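Local coordinates for PAP fimbrial major pilin protein (Escherichia coli, PDB 2UY6) that polymerises into the thick, right-handed helical rod of the pilus, with which bacteria colonise the epithelium of particular host organs, at residues I33-L38 with T134-K138; L79-I85 with F114-D120; V86-E92 with K138-A142. The protein carries 2 engineered substitutions. All coordinates share one frame; numbering follows the deposited sequence.

Contact 1 of 3, residues I33-L38 with T134-K138; sequences IDFGQL and TAVVK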
ATOM      1  N   ILE B  33      -8.816   0.306  25.674  1.00 27.10           N
ATOM      2  CA  ILE B  33     -10.095  -0.141  26.194  1.00 28.38           C
ATOM      3  C   ILE B  33      -9.911  -0.108  27.703  1.00 31.97           C
ATOM      4  O   ILE B  33      -8.884  -0.543  28.230  1.00 33.15           O
ATOM      5  CB  ILE B  33     -10.486  -1.557  25.726  1.00 25.30           C
ATOM      6  CG1 ILE B  33      -9.360  -2.545  26.012  1.00 23.82           C
ATOM      7  CG2 ILE B  33     -10.870  -1.521  24.259  1.00 21.46           C
ATOM      8  CD1 ILE B  33      -9.748  -3.980  25.712  1.00 24.61           C
ATOM      9  N   ASP B  34     -10.905   0.441  28.387  1.00 35.35           N
ATOM     10  CA  ASP B  34     -10.883   0.593  29.831  1.00 36.29           C
ATOM     11  C   ASP B  34     -11.653  -0.545  30.487  1.00 37.02           C
ATOM     12  O   ASP B  34     -12.782  -0.836  30.106  1.00 38.13           O
ATOM     13  CB  ASP B  34     -11.500   1.957  30.155  1.00 38.86           C
ATOM     14  CG  ASP B  34     -11.665   2.201  31.628  1.00 41.70           C
ATOM     15  OD1 ASP B  34     -10.740   1.898  32.409  1.00 44.67           O
ATOM     16  OD2 ASP B  34     -12.732   2.723  32.003  1.00 43.72           O
ATOM     17  N   PHE B  35     -11.041  -1.212  31.459  1.00 38.53           N
ATOM     18  CA  PHE B  35     -11.723  -2.307  32.142  1.00 38.64           C
ATOM     19  C   PHE B  35     -12.513  -1.810  33.341  1.00 39.74           C
ATOM     20  O   PHE B  35     -13.156  -2.594  34.031  1.00 42.18           O
ATOM     21  CB  PHE B  35     -10.727  -3.364  32.607  1.00 37.70           C
ATOM     22  CG  PHE B  35      -9.989  -4.027  31.490  1.00 37.56           C
ATOM     23  CD1 PHE B  35      -8.814  -3.475  30.990  1.00 37.62           C
ATOM     24  CD2 PHE B  35     -10.475  -5.198  30.921  1.00 36.83           C
ATOM     25  CE1 PHE B  35      -8.131  -4.086  29.934  1.00 37.00           C
ATOM     26  CE2 PHE B  35      -9.800  -5.817  29.865  1.00 36.18           C
ATOM     27  CZ  PHE B  35      -8.626  -5.260  29.372  1.00 36.76           C
ATOM     28  N   GLY B  36     -12.465  -0.502  33.583  1.00 39.96           N
ATOM     29  CA  GLY B  36     -13.177   0.072  34.709  1.00 38.61           C
ATOM     30  C   GLY B  36     -12.569  -0.410  36.007  1.00 38.90           C
ATOM     31  O   GLY B  36     -11.436  -0.891  36.023  1.00 37.26           O
ATOM     32  N   GLN B  37     -13.308  -0.286  37.103  1.00 40.28           N
ATOM     33  CA  GLN B  37     -12.794  -0.741  38.388  1.00 41.25           C
ATOM     34  C   GLN B  37     -13.094  -2.218  38.607  1.00 39.72           C
ATOM     35  O   GLN B  37     -14.103  -2.734  38.131  1.00 39.50           O
ATOM     36  CB  GLN B  37     -13.379   0.102  39.524  1.00 43.76           C
ATOM     37  CG  GLN B  37     -12.962   1.568  39.456  1.00 47.71           C
ATOM     38  CD  GLN B  37     -11.487   1.746  39.089  1.00 50.42           C
ATOM     39  OE1 GLN B  37     -10.585   1.304  39.816  1.00 49.36           O
ATOM     40  NE2 GLN B  37     -11.240   2.392  37.945  1.00 51.63           N
ATOM     41  N   LEU B  38     -12.201  -2.896  39.315  1.00 38.61           N
ATOM     42  CA  LEU B  38     -12.366  -4.316  39.592  1.00 39.33           C
ATOM     43  C   LEU B  38     -12.048  -4.635  41.053  1.00 40.98           C
ATOM     44  O   LEU B  38     -11.181  -4.006  41.659  1.00 42.33           O
ATOM     45  CB  LEU B  38     -11.449  -5.132  38.688  1.00 37.20           C
ATOM     46  CG  LEU B  38     -11.697  -5.056  37.187  1.00 36.01           C
ATOM     47  CD1 LEU B  38     -10.551  -5.756  36.476  1.00 36.54           C
ATOM     48  CD2 LEU B  38     -13.036  -5.701  36.835  1.00 35.32           C
ATOM     49  N   THR B 134     -12.135 -10.132  22.324  1.00 25.88           N
ATOM     50  CA  THR B 134     -12.635  -9.798  23.652  1.00 25.11           C
ATOM     51  C   THR B 134     -11.452  -9.954  24.586  1.00 23.61           C
ATOM     52  O   THR B 134     -10.595 -10.811  24.382  1.00 22.58           O
ATOM     53  CB  THR B 134     -13.776 -10.717  24.123  1.00 25.65           C
ATOM     54  OG1 THR B 134     -13.523 -12.053  23.687  1.00 31.64           O
ATOM     55  CG2 THR B 134     -15.108 -10.232  23.590  1.00 25.14           C
ATOM     56  N   ALA B 135     -11.392  -9.106  25.599  1.00 23.46           N
ATOM     57  CA  ALA B 135     -10.292  -9.161  26.539  1.00 22.30           C
ATOM     58  C   ALA B 135     -10.807  -9.186  27.963  1.00 22.23           C
ATOM     59  O   ALA B 135     -11.735  -8.451  28.316  1.00 21.09           O
ATOM     60  CB  ALA B 135      -9.376  -7.964  26.328  1.00 19.58           C
ATOM     61  N   VAL B 136     -10.192 -10.036  28.776  1.00 23.33           N
ATOM     62  CA  VAL B 136     -10.562 -10.174  30.181  1.00 27.83           C
ATOM     63  C   VAL B 136      -9.338 -10.021  31.072  1.00 28.47           C
ATOM     64  O   VAL B 136      -8.230 -10.418  30.706  1.00 29.59           O
ATOM     65  CB  VAL B 136     -11.185 -11.561  30.478  1.00 27.98           C
ATOM     66  CG1 VAL B 136     -12.555 -11.682  29.823  1.00 29.30           C
ATOM     67  CG2 VAL B 136     -10.265 -12.651  29.960  1.00 31.14           C
ATOM     68  N   VAL B 137      -9.541  -9.436  32.241  1.00 29.44           N
ATOM     69  CA  VAL B 137      -8.463  -9.258  33.203  1.00 30.73           C
ATOM     70  C   VAL B 137      -8.625 -10.327  34.288  1.00 31.01           C
ATOM     71  O   VAL B 137      -9.745 -10.618  34.714  1.00 31.72           O
ATOM     72  CB  VAL B 137      -8.531  -7.862  33.860  1.00 30.65           C
ATOM     73  CG1 VAL B 137      -7.458  -7.736  34.941  1.00 30.33           C
ATOM     74  CG2 VAL B 137      -8.353  -6.791  32.801  1.00 29.87           C
ATOM     75  N   LYS B 138      -7.521 -10.928  34.719  1.00 31.35           N
ATOM     76  CA  LYS B 138      -7.595 -11.937  35.767  1.00 32.17           C
ATOM     77  C   LYS B 138      -6.280 -12.052  36.521  1.00 32.63           C
ATOM     78  O   LYS B 138      -5.273 -11.480  36.110  1.00 31.17           O
ATOM     79  CB  LYS B 138      -7.979 -13.299  35.184  1.00 30.68           C
ATOM     80  CG  LYS B 138      -6.878 -14.012  34.430  1.00 31.52           C
ATOM     81  CD  LYS B 138      -7.417 -15.284  33.811  1.00 33.20           C
ATOM     82  CE  LYS B 138      -6.306 -16.222  33.417  1.00 36.02           C
ATOM     83  NZ  LYS B 138      -5.552 -16.663  34.624  1.00 37.94           N
TER
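One face of the Phe35 ring is covered by a single methyl group, Val137 CG2, which stands 3.3 Å from the ring centroid and 16° off the normal, a close CH-pi contact displaced toward the rim. At the ring's edge lies the carbonyl of Ala135, whose O is 3.6 Å from Phe35 CE2. The pair illustrates how the incomplete immunoglobulin-like fold of a pilin fills its interior: a chain leaving the short strand 32-34 drops an aromatic ring onto strand 130-139 of the main sheet. Val137 presents this methyl because CG1 lies anti to the backbone N (chi1 176°), leaving CG2 beside the N and facing the ring. Apolar groups extend the contact at both ends, with Ile33 CD1 4.0 Å from Ala135 CB and Leu38 CD1 3.9 Å from Val137 CB. Ile103 and Met52 of the flanking strands also touch Phe35. Ile33 and Asp34 pair antiparallel with a strand of the chain of another protein, consistent with the donated-strand completion known for chaperone-usher pilins. Phe35 itself sits at the middle of an Asx turn, in which Gly36 N donates to Asp34 OD1 at 3.2 Å, reaching it from above the carboxylate plane.

Contact 2 of 3, residues L79-I85 with F114-D120; sequences LAFTGPI and FDGSEGD
Phe114 holds CG anti to its own carbonyl carbon (chi1 -52°), and this swings CD2 of its ring to within 3.7 Å of Phe81 CB. Ile85 carries CG1 between its backbone N and carbonyl carbon, which turns CG2 to the Phe114 side, 3.7 Å from Phe114 CB. Phe114 is thus gripped by residues on both sides of Gly83, and it buries more surface here than any other residue of the two segments. Its backbone takes part as well: Phe114 CA makes a CA-H...O contact of 3.4 Å with Phe81 O, while Gly83 N gives Phe114 O a weak hydrogen bond of 3.5 Å.

Farther along, the chain turns a corner at Gly116, and Ser117 OG ties back to Asp115 OD2. The firm direct backbone bond runs from Gly119 N to Leu79 O, at 2.7 Å. Water fills in where the strands do not pair directly. One molecule accepts from Leu79 N (2.8 Å) and donates to Gly119 O; another accepts from Phe81 N and donates to Ser117 O (2.7 Å). Inward, the Phe81 ring meets Phe158 and stands edge-to-face with Tyr133 of the other sheet. Strand 77-86, paired with 153-162, therefore carries on its other flank an irregular, water-bridged edge of the immunoglobulin-like beta sandwich of pilins.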
ATOM      1  N   LEU B  79      -0.655 -12.117  10.681  1.00 28.97           N
ATOM      2  CA  LEU B  79      -1.125 -11.282  11.773  1.00 29.34           C
ATOM      3  C   LEU B  79      -0.687 -11.863  13.113  1.00 29.50           C
ATOM      4  O   LEU B  79      -0.773 -13.071  13.325  1.00 31.58           O
ATOM      5  CB  LEU B  79      -2.646 -11.190  11.680  1.00 29.61           C
ATOM      6  CG  LEU B  79      -3.421 -10.356  12.688  1.00 32.06           C
ATOM      7  CD1 LEU B  79      -4.840 -10.167  12.179  1.00 32.57           C
ATOM      8  CD2 LEU B  79      -3.420 -11.047  14.038  1.00 33.16           C
ATOM      9  N   ALA B  80      -0.204 -11.015  14.015  1.00 28.28           N
ATOM     10  CA  ALA B  80       0.243 -11.498  15.318  1.00 27.83           C
ATOM     11  C   ALA B  80       0.301 -10.428  16.408  1.00 28.16           C
ATOM     12  O   ALA B  80       0.509  -9.239  16.134  1.00 28.35           O
ATOM     13  CB  ALA B  80       1.611 -12.170  15.181  1.00 25.34           C
ATOM     14  N   PHE B  81       0.113 -10.859  17.651  1.00 26.90           N
ATOM     15  CA  PHE B  81       0.171  -9.941  18.777  1.00 26.09           C
ATOM     16  C   PHE B  81       1.473 -10.172  19.523  1.00 28.96           C
ATOM     17  O   PHE B  81       1.973 -11.300  19.598  1.00 28.67           O
ATOM     18  CB  PHE B  81      -0.993 -10.161  19.735  1.00 23.27           C
ATOM     19  CG  PHE B  81      -2.316  -9.685  19.215  1.00 21.83           C
ATOM     20  CD1 PHE B  81      -3.050 -10.458  18.324  1.00 20.48           C
ATOM     21  CD2 PHE B  81      -2.840  -8.474  19.638  1.00 19.57           C
ATOM     22  CE1 PHE B  81      -4.294 -10.030  17.866  1.00 20.11           C
ATOM     23  CE2 PHE B  81      -4.084  -8.035  19.187  1.00 20.27           C
ATOM     24  CZ  PHE B  81      -4.814  -8.814  18.300  1.00 19.91           C
ATOM     25  N   THR B  82       2.026  -9.099  20.073  1.00 30.86           N
ATOM     26  CA  THR B  82       3.262  -9.204  20.821  1.00 32.75           C
ATOM     27  C   THR B  82       3.261  -8.300  22.037  1.00 33.25           C
ATOM     28  O   THR B  82       2.814  -7.156  21.979  1.00 33.36           O
ATOM     29  CB  THR B  82       4.478  -8.887  19.922  1.00 33.40           C
ATOM     30  OG1 THR B  82       4.909 -10.097  19.284  1.00 34.20           O
ATOM     31  CG2 THR B  82       5.627  -8.302  20.733  1.00 33.52           C
ATOM     32  N   GLY B  83       3.758  -8.845  23.140  1.00 33.69           N
ATOM     33  CA  GLY B  83       3.840  -8.113  24.387  1.00 34.06           C
ATOM     34  C   GLY B  83       4.435  -9.023  25.444  1.00 34.34           C
ATOM     35  O   GLY B  83       4.495 -10.237  25.242  1.00 34.42           O
ATOM     36  N   PRO B  84       4.898  -8.475  26.576  1.00 34.90           N
ATOM     37  CA  PRO B  84       5.482  -9.289  27.649  1.00 34.96           C
ATOM     38  C   PRO B  84       4.451 -10.286  28.163  1.00 35.68           C
ATOM     39  O   PRO B  84       3.285  -9.930  28.359  1.00 35.62           O
ATOM     40  CB  PRO B  84       5.845  -8.252  28.696  1.00 34.58           C
ATOM     41  CG  PRO B  84       4.782  -7.206  28.496  1.00 34.54           C
ATOM     42  CD  PRO B  84       4.767  -7.072  26.999  1.00 33.90           C
ATOM     43  N   ILE B  85       4.876 -11.528  28.379  1.00 36.97           N
ATOM     44  CA  ILE B  85       3.966 -12.570  28.852  1.00 40.03           C
ATOM     45  C   ILE B  85       4.254 -13.099  30.256  1.00 42.26           C
ATOM     46  O   ILE B  85       5.372 -12.996  30.764  1.00 42.46           O
ATOM     47  CB  ILE B  85       3.973 -13.792  27.917  1.00 39.25           C
ATOM     48  CG1 ILE B  85       5.383 -14.373  27.847  1.00 40.23           C
ATOM     49  CG2 ILE B  85       3.481 -13.404  26.538  1.00 39.75           C
ATOM     50  CD1 ILE B  85       5.487 -15.653  27.024  1.00 42.01           C
ATOM     51  N   PHE B 114       0.973 -14.024  22.825  1.00 34.05           N
ATOM     52  CA  PHE B 114       1.841 -12.867  22.640  1.00 34.47           C
ATOM     53  C   PHE B 114       3.330 -13.173  22.596  1.00 36.03           C
ATOM     54  O   PHE B 114       4.145 -12.257  22.631  1.00 36.08           O
ATOM     55  CB  PHE B 114       1.596 -11.839  23.742  1.00 33.15           C
ATOM     56  CG  PHE B 114       0.162 -11.461  23.914  1.00 31.06           C
ATOM     57  CD1 PHE B 114      -0.697 -12.260  24.652  1.00 31.79           C
ATOM     58  CD2 PHE B 114      -0.334 -10.301  23.336  1.00 30.13           C
ATOM     59  CE1 PHE B 114      -2.038 -11.905  24.813  1.00 30.86           C
ATOM     60  CE2 PHE B 114      -1.672  -9.939  23.491  1.00 27.25           C
ATOM     61  CZ  PHE B 114      -2.520 -10.739  24.227  1.00 28.77           C
ATOM     62  N   ASP B 115       3.695 -14.448  22.537  1.00 39.82           N
ATOM     63  CA  ASP B 115       5.107 -14.814  22.491  1.00 43.78           C
ATOM     64  C   ASP B 115       5.609 -14.656  21.066  1.00 47.41           C
ATOM     65  O   ASP B 115       6.714 -15.082  20.725  1.00 47.58           O
ATOM     66  CB  ASP B 115       5.305 -16.261  22.940  1.00 43.96           C
ATOM     67  CG  ASP B 115       4.522 -17.250  22.093  1.00 46.26           C
ATOM     68  OD1 ASP B 115       4.705 -18.467  22.285  1.00 47.84           O
ATOM     69  OD2 ASP B 115       3.718 -16.817  21.240  1.00 47.67           O
ATOM     70  N   GLY B 116       4.790 -14.028  20.233  1.00 49.96           N
ATOM     71  CA  GLY B 116       5.173 -13.860  18.854  1.00 53.82           C
ATOM     72  C   GLY B 116       4.881 -15.149  18.111  1.00 56.65           C
ATOM     73  O   GLY B 116       5.782 -15.800  17.578  1.00 57.34           O
ATOM     74  N   SER B 117       3.614 -15.542  18.115  1.00 58.30           N
ATOM     75  CA  SER B 117       3.177 -16.732  17.400  1.00 59.05           C
ATOM     76  C   SER B 117       2.066 -16.236  16.491  1.00 60.62           C
ATOM     77  O   SER B 117       1.329 -15.313  16.840  1.00 61.41           O
ATOM     78  CB  SER B 117       2.668 -17.812  18.360  1.00 57.88           C
ATOM     79  OG  SER B 117       3.750 -18.457  19.017  1.00 56.71           O
ATOM     80  N   GLU B 118       1.965 -16.832  15.314  1.00 62.30           N
ATOM     81  CA  GLU B 118       0.972 -16.422  14.337  1.00 63.60           C
ATOM     82  C   GLU B 118      -0.462 -16.527  14.826  1.00 62.74           C
ATOM     83  O   GLU B 118      -0.869 -17.535  15.401  1.00 61.73           O
ATOM     84  CB  GLU B 118       1.157 -17.235  13.059  1.00 67.23           C
ATOM     85  CG  GLU B 118       0.392 -16.719  11.859  1.00 70.37           C
ATOM     86  CD  GLU B 118       0.941 -17.275  10.560  1.00 72.45           C
ATOM     87  OE1 GLU B 118       2.094 -16.931  10.208  1.00 72.08           O
ATOM     88  OE2 GLU B 118       0.222 -18.059   9.903  1.00 73.18           O
ATOM     89  N   GLY B 119      -1.217 -15.461  14.595  1.00 62.92           N
ATOM     90  CA  GLY B 119      -2.608 -15.427  14.991  1.00 64.19           C
ATOM     91  C   GLY B 119      -3.464 -15.689  13.772  1.00 66.08           C
ATOM     92  O   GLY B 119      -2.944 -15.896  12.680  1.00 65.45           O
ATOM     93  N   ASP B 120      -4.778 -15.672  13.953  1.00 68.80           N
ATOM     94  CA  ASP B 120      -5.702 -15.922  12.857  1.00 71.22           C
ATOM     95  C   ASP B 120      -5.964 -14.666  12.023  1.00 72.70           C
ATOM     96  O   ASP B 120      -6.762 -13.804  12.406  1.00 72.49           O
ATOM     97  CB  ASP B 120      -7.019 -16.464  13.415  1.00 73.48           C
ATOM     98  CG  ASP B 120      -7.986 -16.881  12.329  1.00 74.99           C
ATOM     99  OD1 ASP B 120      -8.343 -16.031  11.487  1.00 76.25           O
ATOM    100  OD2 ASP B 120      -8.395 -18.062  12.321  1.00 76.78           O
TER
HETATM  101  O   HOH W   1      -1.684 -14.684  10.351  1.00 42.06           O
HETATM  102  O   HOH W   2      -0.272 -13.615  18.250  1.00 33.04           O

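Contact 3 of 3, residues V86-E92 with K138-A142; sequences VNGHSDE and KKSSA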
ATOM      1  N   VAL B  86       3.226 -13.673  30.876  1.00 44.26           N
ATOM      2  CA  VAL B  86       3.360 -14.266  32.200  1.00 45.82           C
ATOM      3  C   VAL B  86       4.174 -15.531  31.958  1.00 47.65           C
ATOM      4  O   VAL B  86       3.687 -16.472  31.329  1.00 47.98           O
ATOM      5  CB  VAL B  86       1.991 -14.664  32.784  1.00 44.53           C
ATOM      6  CG1 VAL B  86       2.163 -15.206  34.182  1.00 45.62           C
ATOM      7  CG2 VAL B  86       1.066 -13.474  32.797  1.00 44.85           C
ATOM      8  N   ASN B  87       5.413 -15.541  32.441  1.00 49.77           N
ATOM      9  CA  ASN B  87       6.306 -16.680  32.258  1.00 49.97           C
ATOM     10  C   ASN B  87       5.545 -17.999  32.261  1.00 49.47           C
ATOM     11  O   ASN B  87       4.858 -18.330  33.224  1.00 48.19           O
ATOM     12  CB  ASN B  87       7.373 -16.697  33.353  1.00 52.41           C
ATOM     13  CG  ASN B  87       8.486 -17.695  33.067  1.00 54.72           C
ATOM     14  OD1 ASN B  87       9.358 -17.450  32.231  1.00 54.96           O
ATOM     15  ND2 ASN B  87       8.453 -18.833  33.753  1.00 56.04           N
ATOM     16  N   GLY B  88       5.661 -18.739  31.165  1.00 50.03           N
ATOM     17  CA  GLY B  88       4.980 -20.016  31.058  1.00 50.42           C
ATOM     18  C   GLY B  88       3.541 -19.933  30.576  1.00 51.13           C
ATOM     19  O   GLY B  88       2.833 -20.945  30.553  1.00 51.69           O
ATOM     20  N   HIS B  89       3.099 -18.741  30.187  1.00 50.86           N
ATOM     21  CA  HIS B  89       1.726 -18.559  29.711  1.00 51.34           C
ATOM     22  C   HIS B  89       1.643 -17.487  28.619  1.00 50.09           C
ATOM     23  O   HIS B  89       1.246 -16.343  28.866  1.00 50.54           O
ATOM     24  CB  HIS B  89       0.830 -18.202  30.899  1.00 52.55           C
ATOM     25  CG  HIS B  89       0.853 -19.227  31.991  1.00 54.32           C
ATOM     26  ND1 HIS B  89       0.097 -20.380  31.947  1.00 54.50           N
ATOM     27  CD2 HIS B  89       1.584 -19.299  33.129  1.00 53.91           C
ATOM     28  CE1 HIS B  89       0.361 -21.116  33.012  1.00 53.62           C
ATOM     29  NE2 HIS B  89       1.261 -20.484  33.744  1.00 54.12           N
ATOM     30  N   SER B  90       2.015 -17.881  27.407  1.00 48.28           N
ATOM     31  CA  SER B  90       2.025 -16.983  26.261  1.00 46.21           C
ATOM     32  C   SER B  90       0.667 -16.376  25.942  1.00 44.71           C
ATOM     33  O   SER B  90       0.579 -15.410  25.190  1.00 44.97           O
ATOM     34  CB  SER B  90       2.556 -17.724  25.035  1.00 45.72           C
ATOM     35  OG  SER B  90       1.715 -18.815  24.712  1.00 45.67           O
ATOM     36  N   ASP B  91      -0.394 -16.936  26.509  1.00 42.83           N
ATOM     37  CA  ASP B  91      -1.725 -16.407  26.253  1.00 41.15           C
ATOM     38  C   ASP B  91      -2.139 -15.437  27.346  1.00 39.81           C
ATOM     39  O   ASP B  91      -3.279 -14.980  27.384  1.00 38.61           O
ATOM     40  CB  ASP B  91      -2.739 -17.548  26.137  1.00 42.82           C
ATOM     41  CG  ASP B  91      -3.017 -18.230  27.464  1.00 43.65           C
ATOM     42  OD1 ASP B  91      -2.080 -18.386  28.277  1.00 42.43           O
ATOM     43  OD2 ASP B  91      -4.182 -18.626  27.679  1.00 45.07           O
ATOM     44  N   GLU B  92      -1.208 -15.127  28.244  1.00 39.14           N
ATOM     45  CA  GLU B  92      -1.491 -14.183  29.316  1.00 39.15           C
ATOM     46  C   GLU B  92      -0.583 -12.976  29.171  1.00 37.60           C
ATOM     47  O   GLU B  92       0.619 -13.066  29.387  1.00 37.59           O
ATOM     48  CB  GLU B  92      -1.276 -14.815  30.694  1.00 40.29           C
ATOM     49  CG  GLU B  92      -2.145 -16.035  30.988  1.00 42.78           C
ATOM     50  CD  GLU B  92      -2.218 -16.364  32.480  1.00 43.06           C
ATOM     51  OE1 GLU B  92      -1.205 -16.187  33.191  1.00 43.17           O
ATOM     52  OE2 GLU B  92      -3.291 -16.810  32.939  1.00 43.68           O
ATOM     53  N   LYS B 138      -7.521 -10.928  34.719  1.00 31.35           N
ATOM     54  CA  LYS B 138      -7.595 -11.937  35.767  1.00 32.17           C
ATOM     55  C   LYS B 138      -6.280 -12.052  36.521  1.00 32.63           C
ATOM     56  O   LYS B 138      -5.273 -11.480  36.110  1.00 31.17           O
ATOM     57  CB  LYS B 138      -7.979 -13.299  35.184  1.00 30.68           C
ATOM     58  CG  LYS B 138      -6.878 -14.012  34.430  1.00 31.52           C
ATOM     59  CD  LYS B 138      -7.417 -15.284  33.811  1.00 33.20           C
ATOM     60  CE  LYS B 138      -6.306 -16.222  33.417  1.00 36.02           C
ATOM     61  NZ  LYS B 138      -5.552 -16.663  34.624  1.00 37.94           N
ATOM     62  N   LYS B 139      -6.305 -12.777  37.635  1.00 34.37           N
ATOM     63  CA  LYS B 139      -5.105 -12.969  38.429  1.00 35.37           C
ATOM     64  C   LYS B 139      -4.124 -13.729  37.555  1.00 35.67           C
ATOM     65  O   LYS B 139      -4.515 -14.617  36.802  1.00 34.28           O
ATOM     66  CB  LYS B 139      -5.413 -13.771  39.696  1.00 36.21           C
ATOM     67  CG  LYS B 139      -4.214 -13.912  40.628  1.00 39.27           C
ATOM     68  CD  LYS B 139      -4.583 -14.563  41.954  1.00 40.15           C
ATOM     69  CE  LYS B 139      -5.018 -16.004  41.771  1.00 38.87           C
ATOM     70  NZ  LYS B 139      -5.369 -16.634  43.080  1.00 41.39           N
ATOM     71  N   SER B 140      -2.854 -13.354  37.647  1.00 37.12           N
ATOM     72  CA  SER B 140      -1.793 -13.978  36.874  1.00 37.57           C
ATOM     73  C   SER B 140      -1.675 -15.452  37.210  1.00 38.98           C
ATOM     74  O   SER B 140      -1.998 -15.860  38.318  1.00 40.13           O
ATOM     75  CB  SER B 140      -0.466 -13.289  37.175  1.00 36.69           C
ATOM     76  OG  SER B 140       0.612 -14.046  36.672  1.00 37.81           O
ATOM     77  N   SER B 141      -1.217 -16.251  36.253  1.00 40.55           N
ATOM     78  CA  SER B 141      -1.042 -17.681  36.489  1.00 41.34           C
ATOM     79  C   SER B 141       0.350 -17.946  37.072  1.00 42.30           C
ATOM     80  O   SER B 141       0.764 -19.101  37.234  1.00 41.63           O
ATOM     81  CB  SER B 141      -1.221 -18.477  35.191  1.00 41.33           C
ATOM     82  OG  SER B 141      -2.587 -18.553  34.818  1.00 41.93           O
ATOM     83  N   ALA B 142       1.072 -16.872  37.380  1.00 42.61           N
ATOM     84  CA  ALA B 142       2.404 -16.998  37.959  1.00 44.14           C
ATOM     85  C   ALA B 142       2.280 -17.632  39.345  1.00 45.65           C
ATOM     86  O   ALA B 142       1.426 -17.244  40.149  1.00 45.24           O
ATOM     87  CB  ALA B 142       3.064 -15.630  38.063  1.00 42.41           C
TER
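The Glu92 carboxylate accepts three bonds from the segment 138-142. Lys138 NZ forms a salt bridge with Glu92 OE2 at 2.8 Å, nearly along the C-O axis, and Ser141 OG donates to the same oxygen at 2.7 Å from the syn side but tilted 33° out of the carboxylate plane. The two donors approach from opposite faces of that plane. Ser141 N supplies the third bond, 3.1 Å to the syn lone pair of Glu92 OE1, so the serine holds both oxygens and fixes the rotation of the group. This buried charge joins the loop after strand 77-86 to the end of strand 130-139 and the turn that follows it, in the immunoglobulin-like sandwich. With a lysine and two further donors around it, the carboxylate would be expected to stay ionised.

Ser141 is covered in turn by His89, whose ring centroid lies 3.6 Å from Ser141 CB, nearly on the ring normal in a CH-pi contact. In the next shell, the bend at the end of the lysine chain (chi4 63°) lets Lys138 NZ also reach Lys139 O at 3.2 Å. Consecutive turns, type II from Val86 to His89 and type I from His89 to Glu92, set the histidine and the glutamate; Val86 N closes this loop onto Glu92 O. Opposite it, Ser140 makes an ST turn packed on Val86, in which Ala142 N donates to Ser140 OG at 2.9 Å.

Strand 130-139 serves contacts 1 and 3 alike, and its character changes along its length: contact 1 uses its inward apolar residues and is packing alone, whereas contact 3 takes the charged end and the loop beyond it, where bonds to one carboxylate dominate. Contact 2 lies closest to the centre of the chain yet includes the most exposed residues, combining an aromatic interior with a hydrated backbone edge. It joins contact 3 directly, through a probable hydrogen bond from Phe114 N to Ser90 O at 2.8 Å and the packing of Ile85 on Ser90 and Glu92. Contacts 1 and 2 do not touch, their nearest atoms being about 8 Å apart.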